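Local atomic coordinates of DyP-type peroxidase (Pleurotus ostreatus PC15, PDB entry 6FSK), a protein that is a heme b peroxidase of the dye-decolorizing (DyP) type that probably uses hydrogen peroxide to oxidise dyes and manganese(II). Residues Ala126-Leu129 / Lys130-Gly134; Ala229-Asp232 / Trp233-Asp236; Ile261-Pro264 / Gly265-Arg268; Pro457-Asp460 / Phe461-Arg465; Phe471-Ile475 / Thr476-Thr480. The protein carries 1 engineered substitution. All blocks are in the same frame, centred on the assembly; numbering follows the deposited sequence.

Interaction 1 (Ala126-Leu129 / Lys130-Gly134)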
loop_
_atom_site.group_PDB
_atom_site.type_symbol
_atom_site.label_atom_id
_atom_site.label_comp_id
_atom_site.label_asym_id
_atom_site.label_seq_id
_atom_site.Cartn_x
_atom_site.Cartn_y
_atom_site.Cartn_z
ATOM N N ALA A 126 2.062 -20.647 -5.647
ATOM C CA ALA A 126 1.991 -21.063 -7.048
ATOM C C ALA A 126 1.091 -20.302 -7.977
ATOM O O ALA A 126 1.482 -19.978 -9.115
ATOM C CB ALA A 126 1.705 -22.564 -7.096
ATOM N N PRO A 127 -0.087 -19.938 -7.538
ATOM C CA PRO A 127 -0.985 -19.262 -8.451
ATOM C C PRO A 127 -0.447 -17.901 -8.906
ATOM O O PRO A 127 -0.679 -17.459 -10.025
ATOM C CB PRO A 127 -2.259 -19.106 -7.675
ATOM C CG PRO A 127 -2.175 -20.126 -6.609
ATOM C CD PRO A 127 -0.761 -20.389 -6.293
ATOM N N PHE A 128 0.382 -17.258 -8.061
ATOM C CA PHE A 128 0.919 -15.947 -8.454
ATOM C C PHE A 128 2.105 -16.004 -9.358
ATOM O O PHE A 128 2.585 -14.985 -9.839
ATOM C CB PHE A 128 1.189 -15.085 -7.167
ATOM C CG PHE A 128 -0.090 -14.638 -6.475
ATOM C CD1 PHE A 128 -0.829 -13.574 -7.032
ATOM C CD2 PHE A 128 -0.585 -15.247 -5.352
ATOM C CE1 PHE A 128 -2.019 -13.194 -6.448
ATOM C CE2 PHE A 128 -1.784 -14.838 -4.749
ATOM C CZ PHE A 128 -2.469 -13.794 -5.298
ATOM N N LEU A 129 2.559 -17.247 -9.637
ATOM C CA LEU A 129 3.560 -17.494 -10.620
ATOM C C LEU A 129 2.929 -17.693 -11.963
ATOM O O LEU A 129 3.631 -17.686 -12.958
ATOM C CB LEU A 129 4.484 -18.647 -10.184
ATOM C CG LEU A 129 5.296 -18.399 -8.952
ATOM C CD1 LEU A 129 6.142 -19.643 -8.709
ATOM C CD2 LEU A 129 6.166 -17.188 -9.148
ATOM N N LYS A 130 1.627 -17.831 -12.049
ATOM C CA LYS A 130 0.934 -17.910 -13.342
ATOM C C LYS A 130 0.670 -16.569 -13.908
ATOM O O LYS A 130 0.615 -15.567 -13.181
ATOM C CB LYS A 130 -0.373 -18.666 -13.238
ATOM C CG LYS A 130 -0.238 -20.048 -12.681
ATOM C CD LYS A 130 -1.514 -20.879 -12.813
ATOM C CE LYS A 130 -1.208 -22.383 -12.606
ATOM N NZ LYS A 130 -0.318 -22.659 -11.386
ATOM N N ASP A 131 0.454 -16.479 -15.210
ATOM C CA ASP A 131 0.031 -15.225 -15.810
ATOM C C ASP A 131 -1.385 -14.916 -15.311
ATOM O O ASP A 131 -2.333 -15.721 -15.351
ATOM C CB ASP A 131 -0.081 -15.363 -17.352
ATOM C CG ASP A 131 1.272 -15.418 -18.094
ATOM O OD1 ASP A 131 2.336 -15.449 -17.525
ATOM O OD2 ASP A 131 1.178 -15.441 -19.367
ATOM N N ILE A 132 -1.518 -13.697 -14.800
ATOM C CA ILE A 132 -2.808 -13.164 -14.331
ATOM C C ILE A 132 -3.147 -12.005 -15.253
ATOM O O ILE A 132 -2.307 -11.115 -15.450
ATOM C CB ILE A 132 -2.733 -12.686 -12.866
ATOM C CG1 ILE A 132 -2.500 -13.924 -11.999
ATOM C CG2 ILE A 132 -3.972 -11.904 -12.505
ATOM C CD1 ILE A 132 -2.159 -13.612 -10.557
ATOM N N HIS A 133 -4.362 -11.983 -15.793
ATOM C CA HIS A 133 -4.806 -10.926 -16.747
ATOM C C HIS A 133 -5.570 -9.766 -16.086
ATOM O O HIS A 133 -5.544 -8.676 -16.624
ATOM C CB HIS A 133 -5.679 -11.567 -17.819
ATOM C CG HIS A 133 -4.924 -12.473 -18.711
ATOM N ND1 HIS A 133 -5.562 -13.410 -19.508
ATOM C CD2 HIS A 133 -3.606 -12.673 -18.884
ATOM C CE1 HIS A 133 -4.648 -14.081 -20.180
ATOM N NE2 HIS A 133 -3.455 -13.659 -19.832
ATOM N N GLY A 134 -6.206 -10.006 -14.947
ATOM C CA GLY A 134 -6.933 -9.003 -14.232
ATOM C C GLY A 134 -7.356 -9.444 -12.878
ATOM O O GLY A 134 -7.155 -10.613 -12.500
HETATM O O HOH W 1 2.600 -21.742 -10.835
#
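A tight turn in the loop between strands 119-122 and 134-140, within the DyP alpha+beta barrel domain, folds Lys130 back over Ala126 and Pro127 and lets Ile132 reach Phe128. Two successive backbone bonds of the i+3 to i kind make it: Leu129 N gives to Ala126 O at 3.0 Å and Lys130 N to Pro127 O at 3.1 Å. In the second bond the donor stands far above the carbonyl plane, 64° out of it. Proline suits its place, since it has no N-H to spend and its ring holds phi near the value the turn needs. On the inner side, CD1 of Phe128 meets CD1 of Ile132 at 3.8 Å, the two side chains lying aslant. Phe25 meets the Phe128 ring edge-to-face, and Val169 also touches Ile132, so this apolar side packs on strands 20-28 and 166-175. Asp131 turns the other way, to a salt bridge with Arg103. Lysine fits the exposed corner: Lys130 CB passes 3.4 Å from Pro127 O, and a bend at the last torsion turns the amine back toward the turn. There Lys130 NZ gives to a water at 3.1 Å, and that water donates to Ala126 O at 2.7 Å.

Interaction 2 (Ala229-Asp232 / Trp233-Asp236)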
loop_
_atom_site.group_PDB
_atom_site.type_symbol
_atom_site.label_atom_id
_atom_site.label_comp_id
_atom_site.label_asym_id
_atom_site.label_seq_id
_atom_site.Cartn_x
_atom_site.Cartn_y
_atom_site.Cartn_z
ATOM N N ALA A 229 2.291 11.094 -23.709
ATOM C CA ALA A 229 2.694 9.800 -24.142
ATOM C C ALA A 229 1.600 8.750 -23.990
ATOM O O ALA A 229 1.728 7.661 -24.576
ATOM C CB ALA A 229 3.947 9.347 -23.403
ATOM N N ARG A 230 0.533 9.026 -23.245
ATOM C CA ARG A 230 -0.405 8.015 -22.918
ATOM C C ARG A 230 -1.660 8.116 -23.825
ATOM O O ARG A 230 -2.032 9.227 -24.250
ATOM C CB ARG A 230 -0.786 8.216 -21.426
ATOM C CG ARG A 230 0.351 7.690 -20.534
ATOM C CD ARG A 230 0.056 7.906 -19.070
ATOM N NE ARG A 230 1.024 7.137 -18.295
ATOM C CZ ARG A 230 1.279 7.254 -16.975
ATOM N NH1 ARG A 230 0.629 8.160 -16.243
ATOM N NH2 ARG A 230 2.173 6.418 -16.428
ATOM N N PRO A 231 -2.346 7.007 -24.069
ATOM C CA PRO A 231 -3.533 7.038 -24.912
ATOM C C PRO A 231 -4.689 7.633 -24.277
ATOM O O PRO A 231 -4.793 7.643 -23.042
ATOM C CB PRO A 231 -3.746 5.541 -25.220
ATOM C CG PRO A 231 -3.328 4.886 -23.910
ATOM C CD PRO A 231 -2.097 5.631 -23.556
ATOM N N ASP A 232 -5.585 8.235 -25.071
ATOM C CA ASP A 232 -6.743 8.887 -24.508
ATOM C C ASP A 232 -7.565 7.972 -23.576
ATOM O O ASP A 232 -8.142 8.419 -22.589
ATOM C CB ASP A 232 -7.653 9.415 -25.640
ATOM C CG ASP A 232 -7.134 10.730 -26.229
ATOM O OD1 ASP A 232 -6.217 11.344 -25.634
ATOM O OD2 ASP A 232 -7.658 11.136 -27.283
ATOM N N TRP A 233 -7.659 6.683 -23.861
ATOM C CA TRP A 233 -8.465 5.825 -23.048
ATOM C C TRP A 233 -7.944 5.701 -21.588
ATOM O O TRP A 233 -8.726 5.346 -20.678
ATOM C CB TRP A 233 -8.645 4.417 -23.690
ATOM C CG TRP A 233 -7.484 3.486 -23.732
ATOM C CD1 TRP A 233 -6.706 3.197 -24.794
ATOM C CD2 TRP A 233 -6.989 2.677 -22.664
ATOM N NE1 TRP A 233 -5.750 2.289 -24.461
ATOM C CE2 TRP A 233 -5.916 1.940 -23.162
ATOM C CE3 TRP A 233 -7.377 2.481 -21.356
ATOM C CZ2 TRP A 233 -5.205 1.054 -22.363
ATOM C CZ3 TRP A 233 -6.699 1.591 -20.597
ATOM C CH2 TRP A 233 -5.608 0.906 -21.102
ATOM N N ALA A 234 -6.662 5.984 -21.415
ATOM C CA ALA A 234 -6.006 5.869 -20.103
ATOM C C ALA A 234 -6.398 7.009 -19.193
ATOM O O ALA A 234 -6.233 6.923 -17.962
ATOM C CB ALA A 234 -4.507 5.785 -20.242
ATOM N N LYS A 235 -7.014 8.088 -19.705
ATOM C CA LYS A 235 -7.446 9.162 -18.806
ATOM C C LYS A 235 -8.337 8.652 -17.719
ATOM O O LYS A 235 -9.257 7.861 -17.936
ATOM C CB LYS A 235 -8.221 10.238 -19.581
ATOM C CG LYS A 235 -8.617 11.390 -18.714
ATOM C CD LYS A 235 -9.305 12.496 -19.544
ATOM C CE LYS A 235 -9.496 13.661 -18.610
ATOM N NZ LYS A 235 -9.471 14.879 -19.450
ATOM N N ASP A 236 -8.013 9.038 -16.485
ATOM C CA ASP A 236 -8.822 8.788 -15.299
ATOM C C ASP A 236 -8.757 7.284 -14.878
ATOM O O ASP A 236 -9.561 6.924 -14.056
ATOM C CB ASP A 236 -10.256 9.230 -15.387
ATOM C CG ASP A 236 -10.397 10.759 -15.323
ATOM O OD1 ASP A 236 -9.441 11.391 -14.833
ATOM O OD2 ASP A 236 -11.447 11.305 -15.794
#
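Pro231 lays its ring over one face of the Trp233 indole, and this CH-pi contact is the main apolar contact of the turn. Pro231 CG stands 3.9 Å from the centroid of the five-membered ring of Trp233, 24° off its normal, so the approach is over the pyrrole face but displaced toward the rim, with Trp233 NE1 the indole atom nearest to Pro231 CG at 3.6 Å. The two side chains run side by side and point the same way. That is possible because Trp233 CG sits between its own backbone N and carbonyl carbon (chi1 71°), the crowded position, which folds the indole back toward the residue two places earlier. Pro231 CG also touches Ala234 CB at 4.0 Å, a place where a small methyl group suits.

The backbone bonds belong to a short 3-10 turn, residues 232-234, in the loop that leads into strand 238-247. Ala234 N gives to Pro231 O at 3.0 Å, and Lys235 N to Asp232 O at 3.1 Å with an N-H...O angle of 162°; both donors lie well above the planes of the carbonyls they reach.

Among the polar side-chain groups, Trp233 NE1 donates to Asp91 OD2, which fixes how the indole is turned against the proline. An alanine in place of Trp233 is likely to leave Pro231 without its aromatic partner and Asp91 without this donor. Arg230 reaches away from the turn to a salt bridge with Asp224, while Lys235 carries its extended chain outward from CB, which rests 3.5 Å from Asp232 O.

Interaction 3 (Ile261-Pro264 / Gly265-Arg268)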
loop_
_atom_site.group_PDB
_atom_site.type_symbol
_atom_site.label_atom_id
_atom_site.label_comp_id
_atom_site.label_asym_id
_atom_site.label_seq_id
_atom_site.Cartn_x
_atom_site.Cartn_y
_atom_site.Cartn_z
ATOM N N ILE A 261 15.132 -0.818 24.124
ATOM C CA ILE A 261 16.022 0.369 24.129
ATOM C C ILE A 261 16.405 0.619 25.570
ATOM O O ILE A 261 15.515 0.734 26.404
ATOM C CB ILE A 261 15.369 1.576 23.485
ATOM C CG1 ILE A 261 15.320 1.317 21.977
ATOM C CG2 ILE A 261 16.159 2.870 23.808
ATOM C CD1 ILE A 261 14.316 2.162 21.342
ATOM N N VAL A 262 17.709 0.709 25.831
ATOM C CA VAL A 262 18.232 0.936 27.167
ATOM C C VAL A 262 18.391 2.433 27.268
ATOM O O VAL A 262 19.146 3.095 26.471
ATOM C CB VAL A 262 19.524 0.145 27.381
ATOM C CG1 VAL A 262 20.115 0.532 28.731
ATOM C CG2 VAL A 262 19.225 -1.351 27.299
ATOM N N LEU A 263 17.500 3.022 28.071
ATOM C CA LEU A 263 17.422 4.499 28.197
ATOM C C LEU A 263 17.115 4.681 29.726
ATOM O O LEU A 263 16.336 3.926 30.302
ATOM C CB LEU A 263 16.301 5.026 27.300
ATOM C CG LEU A 263 16.309 6.393 26.712
ATOM C CD1 LEU A 263 15.344 6.467 25.536
ATOM C CD2 LEU A 263 15.826 7.299 27.807
ATOM N N PRO A 264 17.820 5.614 30.397
ATOM C CA PRO A 264 17.572 5.809 31.823
ATOM C C PRO A 264 16.106 5.956 32.120
ATOM O O PRO A 264 15.365 6.786 31.536
ATOM C CB PRO A 264 18.324 7.130 32.123
ATOM C CG PRO A 264 19.466 7.152 31.103
ATOM C CD PRO A 264 18.779 6.593 29.862
ATOM N N GLY A 265 15.671 5.176 33.073
ATOM C CA GLY A 265 14.315 5.297 33.512
ATOM C C GLY A 265 13.314 4.381 32.815
ATOM O O GLY A 265 12.238 4.187 33.329
ATOM N N LEU A 266 13.696 3.736 31.726
ATOM C CA LEU A 266 12.751 2.791 31.091
ATOM C C LEU A 266 12.934 1.370 31.542
ATOM O O LEU A 266 14.038 0.859 31.650
ATOM C CB LEU A 266 12.919 2.808 29.562
ATOM C CG LEU A 266 12.533 4.106 28.849
ATOM C CD1 LEU A 266 12.506 3.918 27.321
ATOM C CD2 LEU A 266 11.262 4.741 29.275
ATOM N N SER A 267 11.824 0.674 31.698
ATOM C CA SER A 267 11.849 -0.762 31.936
ATOM C C SER A 267 12.105 -1.525 30.634
ATOM O O SER A 267 12.099 -0.882 29.585
ATOM C CB SER A 267 10.508 -1.227 32.474
ATOM O OG SER A 267 9.457 -1.058 31.448
ATOM N N ARG A 268 12.379 -2.830 30.692
ATOM C CA ARG A 268 12.554 -3.592 29.475
ATOM C C ARG A 268 11.277 -3.517 28.646
ATOM O O ARG A 268 11.327 -3.326 27.416
ATOM C CB ARG A 268 12.852 -5.067 29.761
ATOM C CG ARG A 268 14.293 -5.295 30.122
ATOM C CD ARG A 268 14.530 -6.749 30.468
ATOM N NE ARG A 268 14.354 -7.658 29.308
ATOM C CZ ARG A 268 15.287 -7.847 28.397
ATOM N NH1 ARG A 268 16.478 -7.354 28.555
ATOM N NH2 ARG A 268 15.069 -8.648 27.366
HETATM O O HOH W 2 14.772 -0.946 28.511
HETATM O O HOH W 3 16.624 0.980 30.286
#
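Leu266 N donates to Leu263 O at 3.0 Å, nearly straight at 169°, and so closes a type II beta turn with Pro264 and Gly265 at its corners. The same two leucines meet through their side chains, CD1 of Leu266 lying 4.0 Å from CB of Leu263. Leu266 CG stands anti to its own carbonyl carbon (chi1 -66°), which lets this branch come back toward its partner.

Around this first shell, the corner residues set the shape. The proline ring of Pro264 restricts its own phi to the range the second position of the turn needs. Gly265 has a positive phi of 92°, where a CB would be jammed against the carbonyl oxygen of Pro264, so glycine is the natural occupant. Water fills in where the two arms spread beyond the direct bond: one molecule accepts from Leu263 N at 3.1 Å and lies 2.9 Å from Leu266 O, and another lies 2.8 Å from Ile261 O and within bonding distance of Ser267 O.

Further out, Ser267 is the N-cap of helix 268-280. Its OG caps a backbone N in the first turn, while its own N gives to Glu270 OE1, a reciprocal pattern consistent with a capping box. The turn is the bend of the surface loop between helix 249-258 and helix 268-280, with Ile261, Leu263 and Leu266 all resting on Leu274 of the latter helix.

Interaction 4 (Pro457-Asp460 / Phe461-Arg465)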
loop_
_atom_site.group_PDB
_atom_site.type_symbol
_atom_site.label_atom_id
_atom_site.label_comp_id
_atom_site.label_asym_id
_atom_site.label_seq_id
_atom_site.Cartn_x
_atom_site.Cartn_y
_atom_site.Cartn_z
ATOM N N PRO A 457 17.010 -9.994 12.512
ATOM C CA PRO A 457 17.005 -11.442 12.414
ATOM C C PRO A 457 16.885 -11.889 10.978
ATOM O O PRO A 457 16.242 -11.199 10.185
ATOM C CB PRO A 457 15.724 -11.858 13.193
ATOM C CG PRO A 457 15.211 -10.660 13.844
ATOM C CD PRO A 457 15.907 -9.444 13.317
ATOM N N ASP A 458 17.422 -13.041 10.616
ATOM C CA ASP A 458 17.480 -13.402 9.224
ATOM C C ASP A 458 16.092 -13.624 8.600
ATOM O O ASP A 458 15.889 -13.314 7.421
ATOM C CB ASP A 458 18.361 -14.611 9.016
ATOM C CG ASP A 458 19.853 -14.243 9.112
ATOM O OD1 ASP A 458 20.229 -13.062 9.561
ATOM O OD2 ASP A 458 20.591 -15.134 8.654
ATOM N N GLN A 459 15.170 -14.083 9.427
ATOM C CA GLN A 459 13.733 -14.089 8.984
ATOM C C GLN A 459 13.158 -12.647 8.997
ATOM O O GLN A 459 12.898 -12.062 10.031
ATOM C CB GLN A 459 12.923 -15.005 9.853
ATOM C CG GLN A 459 11.391 -15.053 9.603
ATOM C CD GLN A 459 11.071 -15.539 8.236
ATOM O OE1 GLN A 459 11.350 -16.726 7.887
ATOM N NE2 GLN A 459 10.590 -14.642 7.390
ATOM N N ASP A 460 12.897 -12.156 7.792
ATOM C CA ASP A 460 12.257 -10.886 7.587
ATOM C C ASP A 460 10.844 -10.940 8.218
ATOM O O ASP A 460 10.182 -11.931 8.193
ATOM C CB ASP A 460 12.086 -10.514 6.097
ATOM C CG ASP A 460 13.433 -10.182 5.365
ATOM O OD1 ASP A 460 14.460 -10.749 5.708
ATOM O OD2 ASP A 460 13.438 -9.401 4.377
ATOM N N PHE A 461 10.458 -9.824 8.784
ATOM C CA PHE A 461 9.173 -9.703 9.412
ATOM C C PHE A 461 8.021 -9.725 8.427
ATOM O O PHE A 461 6.872 -10.108 8.818
ATOM C CB PHE A 461 9.102 -8.461 10.300
ATOM C CG PHE A 461 10.213 -8.361 11.315
ATOM C CD1 PHE A 461 10.483 -9.437 12.153
ATOM C CD2 PHE A 461 10.886 -7.228 11.421
ATOM C CE1 PHE A 461 11.526 -9.313 13.067
ATOM C CE2 PHE A 461 11.939 -7.119 12.340
ATOM C CZ PHE A 461 12.205 -8.168 13.145
ATOM N N VAL A 462 8.267 -9.295 7.193
ATOM C CA VAL A 462 7.230 -9.258 6.102
ATOM C C VAL A 462 7.771 -10.083 4.977
ATOM O O VAL A 462 8.929 -9.923 4.599
ATOM C CB VAL A 462 6.975 -7.759 5.669
ATOM C CG1 VAL A 462 6.008 -7.770 4.489
ATOM C CG2 VAL A 462 6.317 -7.027 6.807
ATOM N N VAL A 463 6.958 -11.008 4.482
ATOM C CA VAL A 463 7.353 -11.974 3.454
ATOM C C VAL A 463 6.363 -11.852 2.271
ATOM O O VAL A 463 5.178 -12.171 2.423
ATOM C CB VAL A 463 7.224 -13.318 3.999
ATOM C CG1 VAL A 463 7.660 -14.384 2.959
ATOM C CG2 VAL A 463 8.194 -13.512 5.213
ATOM N N PRO A 464 6.780 -11.357 1.115
ATOM C CA PRO A 464 5.878 -11.324 -0.008
ATOM C C PRO A 464 5.632 -12.701 -0.589
ATOM O O PRO A 464 6.606 -13.446 -0.790
ATOM C CB PRO A 464 6.610 -10.462 -1.007
ATOM C CG PRO A 464 8.086 -10.626 -0.667
ATOM C CD PRO A 464 8.134 -10.887 0.779
ATOM N N ARG A 465 4.353 -13.036 -0.843
ATOM C CA ARG A 465 4.019 -14.310 -1.421
ATOM C C ARG A 465 3.204 -14.232 -2.688
ATOM O O ARG A 465 2.682 -15.266 -3.184
ATOM C CB ARG A 465 3.342 -15.140 -0.361
ATOM C CG ARG A 465 4.279 -15.545 0.787
ATOM C CD ARG A 465 5.315 -16.611 0.428
ATOM N NE ARG A 465 4.669 -17.924 0.215
ATOM C CZ ARG A 465 5.196 -18.908 -0.482
ATOM N NH1 ARG A 465 6.352 -18.757 -1.049
ATOM N NH2 ARG A 465 4.558 -20.074 -0.505
#
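Phe461 leans back along the loop that precedes it and meets Pro457, four residues earlier. Phe461 CB lies 3.7 Å from Asp460 C, the carbonyl carbon. CG is anti to its own carbonyl carbon (chi1 -53°), which brings the ring beside the incoming chain. The ring then runs back past the loop: CD1 of Phe461 is 4.2 Å from Gln459 O, and CE1 reaches Pro457 CG at 4.0 Å. At the tip, Phe461 CZ comes to 3.9 Å from Pro457 CD, the two side chains crossing at about a right angle. Proline suits this place because its ring is rigid and apolar. Phe252, edge-to-face, and Phe255 hold the ring from helix 249-258. A serine in place of Phe461 would probably leave Pro457 and these two aromatics facing a gap.

Beyond the ring, strand 462-472 begins, and Val462 touches the heme as part of its pocket. Gln459 bends at chi2 to bring NE2 to Asp460 O at 2.9 Å, a bond of 173° that uses an in-plane lone pair and lies in the plane of the amide. The same Gln459 NE2 rests against Val463 CG2, at 3.4 Å. No hydrogen bond links 457-460 to 461-465; side-chain contact between them is van der Waals, chiefly Pro457 on Phe461, and the carbonyl oxygen of Asp460 accepts from the side chain of the residue before it, an amide whose NE2 also touches a valine methyl.

Interaction 5 (Phe471-Ile475 / Thr476-Thr480)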
loop_
_atom_site.group_PDB
_atom_site.type_symbol
_atom_site.label_atom_id
_atom_site.label_comp_id
_atom_site.label_asym_id
_atom_site.label_seq_id
_atom_site.Cartn_x
_atom_site.Cartn_y
_atom_site.Cartn_z
ATOM N N PHE A 471 -3.841 -1.917 -14.003
ATOM C CA PHE A 471 -4.377 -0.596 -14.355
ATOM C C PHE A 471 -5.878 -0.632 -14.264
ATOM O O PHE A 471 -6.501 -1.495 -14.914
ATOM C CB PHE A 471 -3.844 -0.170 -15.731
ATOM C CG PHE A 471 -4.243 1.228 -16.108
ATOM C CD1 PHE A 471 -3.500 2.283 -15.575
ATOM C CD2 PHE A 471 -5.264 1.495 -16.968
ATOM C CE1 PHE A 471 -3.824 3.626 -15.874
ATOM C CE2 PHE A 471 -5.538 2.847 -17.314
ATOM C CZ PHE A 471 -4.834 3.870 -16.782
ATOM N N SER A 472 -6.446 0.254 -13.450
ATOM C CA SER A 472 -7.865 0.379 -13.240
ATOM C C SER A 472 -8.456 1.435 -14.207
ATOM O O SER A 472 -8.216 2.605 -13.968
ATOM C CB SER A 472 -8.102 0.846 -11.821
ATOM O OG SER A 472 -7.811 -0.226 -10.879
ATOM N N PRO A 473 -9.114 0.994 -15.282
ATOM C CA PRO A 473 -9.468 1.986 -16.259
ATOM C C PRO A 473 -10.684 2.766 -15.806
ATOM O O PRO A 473 -11.463 2.397 -14.911
ATOM C CB PRO A 473 -9.762 1.133 -17.544
ATOM C CG PRO A 473 -9.185 -0.244 -17.222
ATOM C CD PRO A 473 -9.393 -0.379 -15.758
ATOM N N SER A 474 -10.933 3.882 -16.512
ATOM C CA SER A 474 -12.147 4.639 -16.284
ATOM C C SER A 474 -13.366 3.931 -16.835
ATOM O O SER A 474 -13.222 3.001 -17.614
ATOM C CB SER A 474 -11.978 6.005 -17.041
ATOM O OG SER A 474 -12.195 5.790 -18.459
ATOM N N ILE A 475 -14.545 4.395 -16.439
ATOM C CA ILE A 475 -15.779 3.793 -16.916
ATOM C C ILE A 475 -15.878 3.950 -18.444
ATOM O O ILE A 475 -16.150 2.967 -19.130
ATOM C CB ILE A 475 -16.990 4.348 -16.198
ATOM C CG1 ILE A 475 -16.913 4.169 -14.638
ATOM C CG2 ILE A 475 -18.262 3.756 -16.794
ATOM C CD1 ILE A 475 -16.796 2.706 -14.253
ATOM N N THR A 476 -15.620 5.126 -19.008
ATOM C CA THR A 476 -15.699 5.191 -20.479
ATOM C C THR A 476 -14.600 4.364 -21.181
ATOM O O THR A 476 -14.838 3.856 -22.264
ATOM C CB THR A 476 -15.702 6.604 -21.019
ATOM O OG1 THR A 476 -14.562 7.244 -20.536
ATOM C CG2 THR A 476 -16.900 7.345 -20.582
ATOM N N ALA A 477 -13.407 4.167 -20.582
ATOM C CA ALA A 477 -12.416 3.275 -21.131
ATOM C C ALA A 477 -12.954 1.843 -21.180
ATOM O O ALA A 477 -12.785 1.160 -22.205
ATOM C CB ALA A 477 -11.109 3.289 -20.369
ATOM N N LEU A 478 -13.565 1.399 -20.095
ATOM C CA LEU A 478 -14.137 0.044 -20.078
ATOM C C LEU A 478 -15.205 -0.110 -21.200
ATOM O O LEU A 478 -15.251 -1.157 -21.856
ATOM C CB LEU A 478 -14.682 -0.315 -18.743
ATOM C CG LEU A 478 -13.718 -0.323 -17.552
ATOM C CD1 LEU A 478 -14.416 -0.452 -16.216
ATOM C CD2 LEU A 478 -12.754 -1.449 -17.709
ATOM N N LYS A 479 -16.044 0.888 -21.358
ATOM C CA LYS A 479 -17.131 0.791 -22.344
ATOM C C LYS A 479 -16.606 0.773 -23.755
ATOM O O LYS A 479 -17.137 0.031 -24.600
ATOM C CB LYS A 479 -18.141 1.907 -22.149
ATOM C CG LYS A 479 -19.038 1.813 -20.927
ATOM C CD LYS A 479 -19.965 3.025 -20.907
ATOM C CE LYS A 479 -20.622 3.382 -19.620
ATOM N NZ LYS A 479 -21.679 2.465 -19.240
ATOM N N THR A 480 -15.541 1.504 -24.018
ATOM C CA THR A 480 -15.039 1.644 -25.382
ATOM C C THR A 480 -13.931 0.719 -25.796
ATOM O O THR A 480 -13.747 0.395 -27.019
ATOM C CB THR A 480 -14.569 3.109 -25.623
ATOM O OG1 THR A 480 -13.507 3.474 -24.727
ATOM C CG2 THR A 480 -15.688 4.031 -25.432
#
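Pro473 packs its ring against the first turn of helix 475-481, touching Ala477 and Leu478. Its CB lies 3.8 Å from the CB of Ala477, and its CG is as far from Leu478 CD2, the proline and leucine side chains crossing at about a right angle. Leucine suits the inner position because Val77 and Phe79 of strand 74-80 also touch it, and alanine leaves room for the proline to lie close. On another side of the turn, Ile475 CG2 meets the aliphatic CE of Lys479 at 3.7 Å, so the lysine gives its chain to the contact while its charged end goes on.

Toward the polar edge, past the end of strand 462-472, Ser474 is the N-cap of helix 475-481. Its OG sits between its own backbone N and carbonyl carbon (chi1 77°), which aims it at Ala477 N, from which it accepts a bond of 2.9 Å. Behind it the regular i+4 to i bonds start: Leu478 N to Ser474 O at 3.0 Å, and Lys479 N to Ile475 O, also 3.0 Å, arriving nearly in line with the C=O. Thr476 O is gripped twice, by Thr480 N and by Thr480 OG1 at 2.8 Å, the two donors coming from opposite faces of its plane.

The N-H groups of a helix's first turn have no carbonyl ahead of them; here Ser474 OG takes that of Ala477 and Asn7 OD1 that of Thr476, so two of the N-H groups at this partly buried helix start are met by side-chain oxygens.

Overall arrangement
Interactions 1, 4 and 5 are partly buried, whereas 2 and 3 are surface contacts. Interactions 4 and 5 lie at the two ends of strand 462-472, with centres about 37 Å apart: the first borders the heme pocket with aromatic packing, the second turns the strand into a capped helix. Interaction 5 also touches interaction 2, where Trp233 O meets Ala477 CB at 3.2 Å and Phe471 packs on Trp233. Interaction 1 meets interaction 4 through Phe128 and Arg465. Interaction 3 stands apart, on the opposite side of the chain's centre from interactions 1, 2 and 5, a surface loop whose two arms are bridged by two waters. Proline recurs in all five.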